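Family 88 glycosyl hydrolase (Bacteroides thetaiotaomicron, PDB 5NOA) probably acts as a polysaccharide lyase that removes rhamnose caps from complex arabinogalactan proteins such as gum arabic, although its sequence family is generally assigned hydrolase activity. Local coordinates at residues E199-Y204 and K222-R227; L162-P167 and D229-A234. All blocks are in the same frame, centred on the assembly; numbering follows the deposited sequence.

Contact 1. Residues E199-Y204 and K222-R227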
loop_
_atom_site.group_PDB
_atom_site.type_symbol
_atom_site.label_atom_id
_atom_site.label_comp_id
_atom_site.label_asym_id
_atom_site.label_seq_id
_atom_site.Cartn_x
_atom_site.Cartn_y
_atom_site.Cartn_z
ATOM N N GLU A 199 -10.997 16.790 7.102
ATOM C CA GLU A 199 -12.339 16.674 6.550
ATOM C C GLU A 199 -12.619 17.660 5.413
ATOM O O GLU A 199 -13.325 17.327 4.470
ATOM C CB GLU A 199 -13.411 16.784 7.650
ATOM C CG GLU A 199 -14.000 15.438 8.027
ATOM C CD GLU A 199 -15.420 15.557 8.533
ATOM O OE1 GLU A 199 -15.595 16.275 9.537
ATOM O OE2 GLU A 199 -16.343 14.943 7.931
ATOM N N GLU A 200 -12.041 18.854 5.484
ATOM C CA GLU A 200 -12.269 19.842 4.423
ATOM C C GLU A 200 -11.609 19.439 3.104
ATOM O O GLU A 200 -12.201 19.526 2.030
ATOM C CB GLU A 200 -11.825 21.211 4.884
ATOM C CG GLU A 200 -12.096 22.347 3.905
ATOM C CD GLU A 200 -11.838 23.720 4.503
ATOM O OE1 GLU A 200 -11.534 23.839 5.716
ATOM O OE2 GLU A 200 -11.961 24.705 3.749
ATOM N N ALA A 201 -10.363 18.989 3.194
ATOM C CA ALA A 201 -9.629 18.616 1.989
ATOM C C ALA A 201 -9.947 17.217 1.499
ATOM O O ALA A 201 -9.709 16.888 0.347
ATOM C CB ALA A 201 -8.161 18.716 2.238
ATOM N N GLY A 202 -10.390 16.360 2.409
ATOM C CA GLY A 202 -10.633 14.966 2.057
ATOM C C GLY A 202 -9.385 14.131 1.847
ATOM O O GLY A 202 -9.423 13.149 1.138
ATOM N N LEU A 203 -8.274 14.500 2.503
ATOM C CA LEU A 203 -6.998 13.797 2.368
ATOM C C LEU A 203 -6.401 13.614 3.758
ATOM O O LEU A 203 -6.800 14.274 4.717
ATOM C CB LEU A 203 -6.046 14.641 1.498
ATOM C CG LEU A 203 -6.408 14.798 0.022
ATOM C CD1 LEU A 203 -5.450 15.741 -0.652
ATOM C CD2 LEU A 203 -6.459 13.492 -0.723
ATOM N N TYR A 204 -5.461 12.671 3.842
ATOM C CA TYR A 204 -4.738 12.389 5.061
ATOM C C TYR A 204 -3.379 13.075 5.087
ATOM O O TYR A 204 -2.567 12.933 4.169
ATOM C CB TYR A 204 -4.473 10.881 5.189
ATOM C CG TYR A 204 -5.685 10.073 5.591
ATOM C CD1 TYR A 204 -6.609 9.683 4.623
ATOM C CD2 TYR A 204 -5.948 9.721 6.883
ATOM C CE1 TYR A 204 -7.738 8.977 4.930
ATOM C CE2 TYR A 204 -7.088 8.976 7.212
ATOM C CZ TYR A 204 -7.977 8.655 6.233
ATOM O OH TYR A 204 -9.107 7.939 6.529
ATOM N N LYS A 222 -2.080 23.380 1.908
ATOM C CA LYS A 222 -2.034 22.202 2.771
ATOM C C LYS A 222 -1.049 21.200 2.186
ATOM O O LYS A 222 -1.072 20.990 0.966
ATOM C CB LYS A 222 -3.413 21.597 2.947
ATOM C CG LYS A 222 -4.401 22.508 3.643
ATOM C CD LYS A 222 -5.746 21.859 3.846
ATOM C CE LYS A 222 -6.639 22.688 4.751
ATOM N NZ LYS A 222 -7.995 22.156 4.955
ATOM N N ASP A 223 -0.231 20.562 3.032
ATOM C CA ASP A 223 0.809 19.675 2.564
ATOM C C ASP A 223 0.421 18.227 2.835
ATOM O O ASP A 223 0.525 17.750 3.971
ATOM C CB ASP A 223 2.112 20.010 3.264
ATOM C CG ASP A 223 3.280 19.167 2.769
ATOM O OD1 ASP A 223 3.256 18.650 1.623
ATOM O OD2 ASP A 223 4.267 19.026 3.549
ATOM N N PHE A 224 -0.014 17.535 1.789
ATOM C CA PHE A 224 -0.399 16.119 1.851
ATOM C C PHE A 224 0.611 15.333 1.032
ATOM O O PHE A 224 0.780 15.573 -0.153
ATOM C CB PHE A 224 -1.804 15.919 1.297
ATOM C CG PHE A 224 -2.854 16.605 2.105
ATOM C CD1 PHE A 224 -3.216 16.112 3.343
ATOM C CD2 PHE A 224 -3.525 17.743 1.631
ATOM C CE1 PHE A 224 -4.206 16.707 4.110
ATOM C CE2 PHE A 224 -4.521 18.335 2.409
ATOM C CZ PHE A 224 -4.853 17.830 3.625
ATOM N N TRP A 225 1.257 14.355 1.649
ATOM C CA TRP A 225 2.295 13.582 0.970
ATOM C C TRP A 225 1.611 12.537 0.107
ATOM O O TRP A 225 0.827 11.706 0.586
ATOM C CB TRP A 225 3.130 12.896 2.011
ATOM C CG TRP A 225 4.303 12.141 1.526
ATOM C CD1 TRP A 225 5.053 12.377 0.422
ATOM C CD2 TRP A 225 4.917 11.045 2.183
ATOM N NE1 TRP A 225 6.078 11.478 0.330
ATOM C CE2 TRP A 225 6.058 10.690 1.431
ATOM C CE3 TRP A 225 4.635 10.349 3.332
ATOM C CZ2 TRP A 225 6.879 9.616 1.746
ATOM C CZ3 TRP A 225 5.471 9.275 3.674
ATOM C CH2 TRP A 225 6.580 8.956 2.890
ATOM N N ALA A 226 1.972 12.513 -1.173
ATOM C CA ALA A 226 1.345 11.606 -2.119
ATOM C C ALA A 226 1.536 10.159 -1.726
ATOM O O ALA A 226 0.567 9.401 -1.727
ATOM C CB ALA A 226 1.902 11.834 -3.519
ATOM N N ARG A 227 2.752 9.716 -1.417
ATOM C CA ARG A 227 2.890 8.310 -1.059
ATOM C C ARG A 227 2.049 7.988 0.170
ATOM O O ARG A 227 1.445 6.932 0.216
ATOM C CB ARG A 227 4.340 7.864 -0.880
ATOM C CG ARG A 227 4.382 6.378 -0.539
ATOM C CD ARG A 227 5.721 5.674 -0.752
ATOM N NE ARG A 227 6.803 6.117 0.123
ATOM C CZ ARG A 227 7.946 6.684 -0.274
ATOM N NH1 ARG A 227 8.150 7.007 -1.544
ATOM N NH2 ARG A 227 8.878 6.979 0.633
HETATM O O HOH W 1 0.203 12.005 3.482
#
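L203 sets its CB squarely over the phenyl ring of F224, 3.6 Å from the ring centroid and 9° off the ring normal, in a CH-pi contact. The contact joins a small, weakly bonded antiparallel hairpin, strands 197-198 and 203-204, to the residues leading into helix 226-242 at one end of the (alpha/alpha)6 barrel expected of this clan. A branch of the same leucine continues along the ring, its CD1 lying 3.6 Å from F224 CD2. With CG anti to its own carbonyl carbon (chi1 -64°), F224 sends the ring back past L203 as far as A201, whose CB comes obliquely to within 3.7 Å of F224 CE2. A methyl suits this turn because it can touch the ring without pushing it off the leucine. At the ring edge Y204 O approaches F224 CD1 at 3.3 Å, where the slightly positive aromatic hydrogens meet an oxygen well.

Farther out, the extended chain of K222 crosses that of E200 at about a right angle, and their salt bridge is long, 4.0 Å from NZ to OE1. The stronger partner of K222 is D198, on the first strand of the hairpin, while Y205 stacks on F224. A water completes the join: it lies 3.0 Å from both Y204 O and W225 O and can donate to either, but other acceptors also compete for its two hydrogens.

Contact 2. Residues L162-P167 and D229-A234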
loop_
_atom_site.group_PDB
_atom_site.type_symbol
_atom_site.label_atom_id
_atom_site.label_comp_id
_atom_site.label_asym_id
_atom_site.label_seq_id
_atom_site.Cartn_x
_atom_site.Cartn_y
_atom_site.Cartn_z
ATOM N N LEU A 162 -1.636 2.441 7.868
ATOM C CA LEU A 162 -2.903 1.929 7.444
ATOM C C LEU A 162 -2.757 0.857 6.375
ATOM O O LEU A 162 -3.415 -0.190 6.446
ATOM C CB LEU A 162 -3.815 3.076 7.043
ATOM C CG LEU A 162 -4.140 4.054 8.186
ATOM C CD1 LEU A 162 -5.127 5.077 7.700
ATOM C CD2 LEU A 162 -4.644 3.382 9.436
ATOM N N TYR A 163 -1.903 1.071 5.372
ATOM C CA TYR A 163 -1.640 -0.031 4.428
ATOM C C TYR A 163 -0.955 -1.198 5.099
ATOM O O TYR A 163 -1.211 -2.356 4.798
ATOM C CB TYR A 163 -0.758 0.432 3.272
ATOM C CG TYR A 163 -0.514 -0.615 2.192
ATOM C CD1 TYR A 163 -1.398 -0.771 1.169
ATOM C CD2 TYR A 163 0.567 -1.465 2.239
ATOM C CE1 TYR A 163 -1.192 -1.701 0.194
ATOM C CE2 TYR A 163 0.780 -2.433 1.275
ATOM C CZ TYR A 163 -0.088 -2.549 0.247
ATOM O OH TYR A 163 0.058 -3.486 -0.734
ATOM N N MET A 164 -0.031 -0.898 6.012
ATOM C CA MET A 164 0.794 -1.957 6.600
ATOM C C MET A 164 -0.060 -2.926 7.390
ATOM O O MET A 164 0.194 -4.130 7.339
ATOM C CB MET A 164 1.877 -1.398 7.530
ATOM C CG MET A 164 2.844 -0.403 6.946
ATOM S SD MET A 164 3.541 -0.869 5.386
ATOM C CE MET A 164 4.186 0.686 4.776
ATOM N N VAL A 165 -1.064 -2.417 8.121
ATOM C CA VAL A 165 -1.729 -3.228 9.117
ATOM C C VAL A 165 -3.209 -3.462 8.857
ATOM O O VAL A 165 -3.720 -4.514 9.237
ATOM C CB VAL A 165 -1.500 -2.754 10.570
ATOM C CG1 VAL A 165 -1.779 -3.871 11.550
ATOM C CG2 VAL A 165 -0.085 -2.268 10.766
ATOM N N MET A 166 -3.937 -2.552 8.217
ATOM C CA MET A 166 -5.366 -2.827 8.043
ATOM C C MET A 166 -5.614 -4.155 7.371
ATOM O O MET A 166 -6.468 -4.897 7.830
ATOM C CB MET A 166 -6.090 -1.722 7.302
ATOM C CG MET A 166 -6.159 -0.403 8.038
ATOM S SD MET A 166 -7.292 0.795 7.328
ATOM C CE MET A 166 -6.706 0.885 5.650
ATOM N N PRO A 167 -4.892 -4.493 6.285
ATOM C CA PRO A 167 -5.149 -5.790 5.633
ATOM C C PRO A 167 -4.709 -6.992 6.444
ATOM O O PRO A 167 -5.214 -8.101 6.217
ATOM C CB PRO A 167 -4.398 -5.687 4.296
ATOM C CG PRO A 167 -4.156 -4.196 4.131
ATOM C CD PRO A 167 -3.916 -3.709 5.520
ATOM N N ASP A 229 -0.890 9.255 1.178
ATOM C CA ASP A 229 -2.253 9.020 0.771
ATOM C C ASP A 229 -2.406 7.797 -0.126
ATOM O O ASP A 229 -3.470 7.154 -0.096
ATOM C CB ASP A 229 -2.871 10.260 0.163
ATOM C CG ASP A 229 -3.277 11.216 1.220
ATOM O OD1 ASP A 229 -2.356 11.890 1.797
ATOM O OD2 ASP A 229 -4.478 11.265 1.557
ATOM N N GLY A 230 -1.384 7.497 -0.901
ATOM C CA GLY A 230 -1.389 6.279 -1.686
ATOM C C GLY A 230 -1.503 5.046 -0.823
ATOM O O GLY A 230 -2.315 4.167 -1.095
ATOM N N TRP A 231 -0.727 4.990 0.247
ATOM C CA TRP A 231 -0.815 3.879 1.168
ATOM C C TRP A 231 -2.227 3.738 1.697
ATOM O O TRP A 231 -2.785 2.634 1.785
ATOM C CB TRP A 231 0.098 4.037 2.383
ATOM C CG TRP A 231 1.583 3.984 2.147
ATOM C CD1 TRP A 231 2.451 4.988 2.408
ATOM C CD2 TRP A 231 2.390 2.857 1.771
ATOM N NE1 TRP A 231 3.738 4.575 2.192
ATOM C CE2 TRP A 231 3.727 3.279 1.802
ATOM C CE3 TRP A 231 2.131 1.534 1.426
ATOM C CZ2 TRP A 231 4.791 2.435 1.498
ATOM C CZ3 TRP A 231 3.205 0.691 1.151
ATOM C CH2 TRP A 231 4.512 1.164 1.168
ATOM N N VAL A 232 -2.856 4.849 2.050
ATOM C CA VAL A 232 -4.173 4.791 2.665
ATOM C C VAL A 232 -5.220 4.303 1.666
ATOM O O VAL A 232 -6.054 3.452 1.984
ATOM C CB VAL A 232 -4.591 6.123 3.294
ATOM C CG1 VAL A 232 -5.975 5.989 3.934
ATOM C CG2 VAL A 232 -3.583 6.617 4.325
ATOM N N LEU A 233 -5.216 4.867 0.460
ATOM C CA LEU A 233 -6.238 4.489 -0.509
ATOM C C LEU A 233 -6.095 3.007 -0.872
ATOM O O LEU A 233 -7.091 2.276 -0.968
ATOM C CB LEU A 233 -6.165 5.352 -1.763
ATOM C CG LEU A 233 -7.309 5.142 -2.736
ATOM C CD1 LEU A 233 -8.560 5.836 -2.221
ATOM C CD2 LEU A 233 -6.980 5.726 -4.114
ATOM N N ALA A 234 -4.857 2.581 -1.120
ATOM C CA ALA A 234 -4.625 1.166 -1.406
ATOM C C ALA A 234 -4.978 0.254 -0.242
ATOM O O ALA A 234 -5.501 -0.836 -0.436
ATOM C CB ALA A 234 -3.172 0.950 -1.796
#
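The indole of W231 carries the methyl CE of M164 on one face, 3.6 Å from the centroid of its six-membered ring and nearly on the normal. The sulfur follows at a distance, SD being 4.8 Å from that centroid, a Met-aromatic contact in the conformer described; M164 is modelled in two, so this detail is less certain. The unbranched, flexible thioether bends at chi2 (-47°), and this brings its terminal methyl over the ring. Y163 meets the same indole obliquely: the planes are at 49° and Y163 CD2 is 3.5 Å from W231 CE3. At the edge of the tyrosine ring, in its plane, lies the carbonyl carbon of A234, whose small CB comes 3.9 Å from Y163 CD1. The phenol OH is hydrogen-bonded to T63 OG1, which satisfies this buried polar atom, and F294 meets the indole from outside the pair.

Helices 160-176 and 226-242 run nearly parallel here, 19° between the short axes and 8.2 Å apart, with helix 180-196 between them in sequence, presumably running the other way. This is consistent with the alternation of inner and outer helices in the (alpha/alpha)6 barrel expected of the clan, and the two probably belong to its inner layer. Close backbones leave Y163 CB just 3.3 Å from W231 O. Elsewhere L162 CD1 meets both methyls of V232, 4.0 Å from CG1 and CG2 alike, branched ends filling the space between the helices. P167, whose nitrogen has no hydrogen, kinks its helix; Q122 NE2 instead bonds to Y163 O and M164 O.

How the contacts relate
Helix 226-242 links the two: contact 1 is made chiefly by residues just before it, K222 and F224, while D229-A234 within it belong to contact 2. In chain order the segments run 162-167, 199-204, 222-227, 229-234, so both halves of contact 1 fall between the halves of contact 2. Their centres are about 14 Å apart, contact 2 deep in the helical barrel, about 5 Å from the chain centre, contact 1 farther out at about 16 Å. They touch through D229, whose OD2 probably accepts a hydrogen bond from Y204 N at 2.9 Å, and through Y204 packing on V232. The hairpin of contact 1 is thereby seated directly on the helix packed in contact 2.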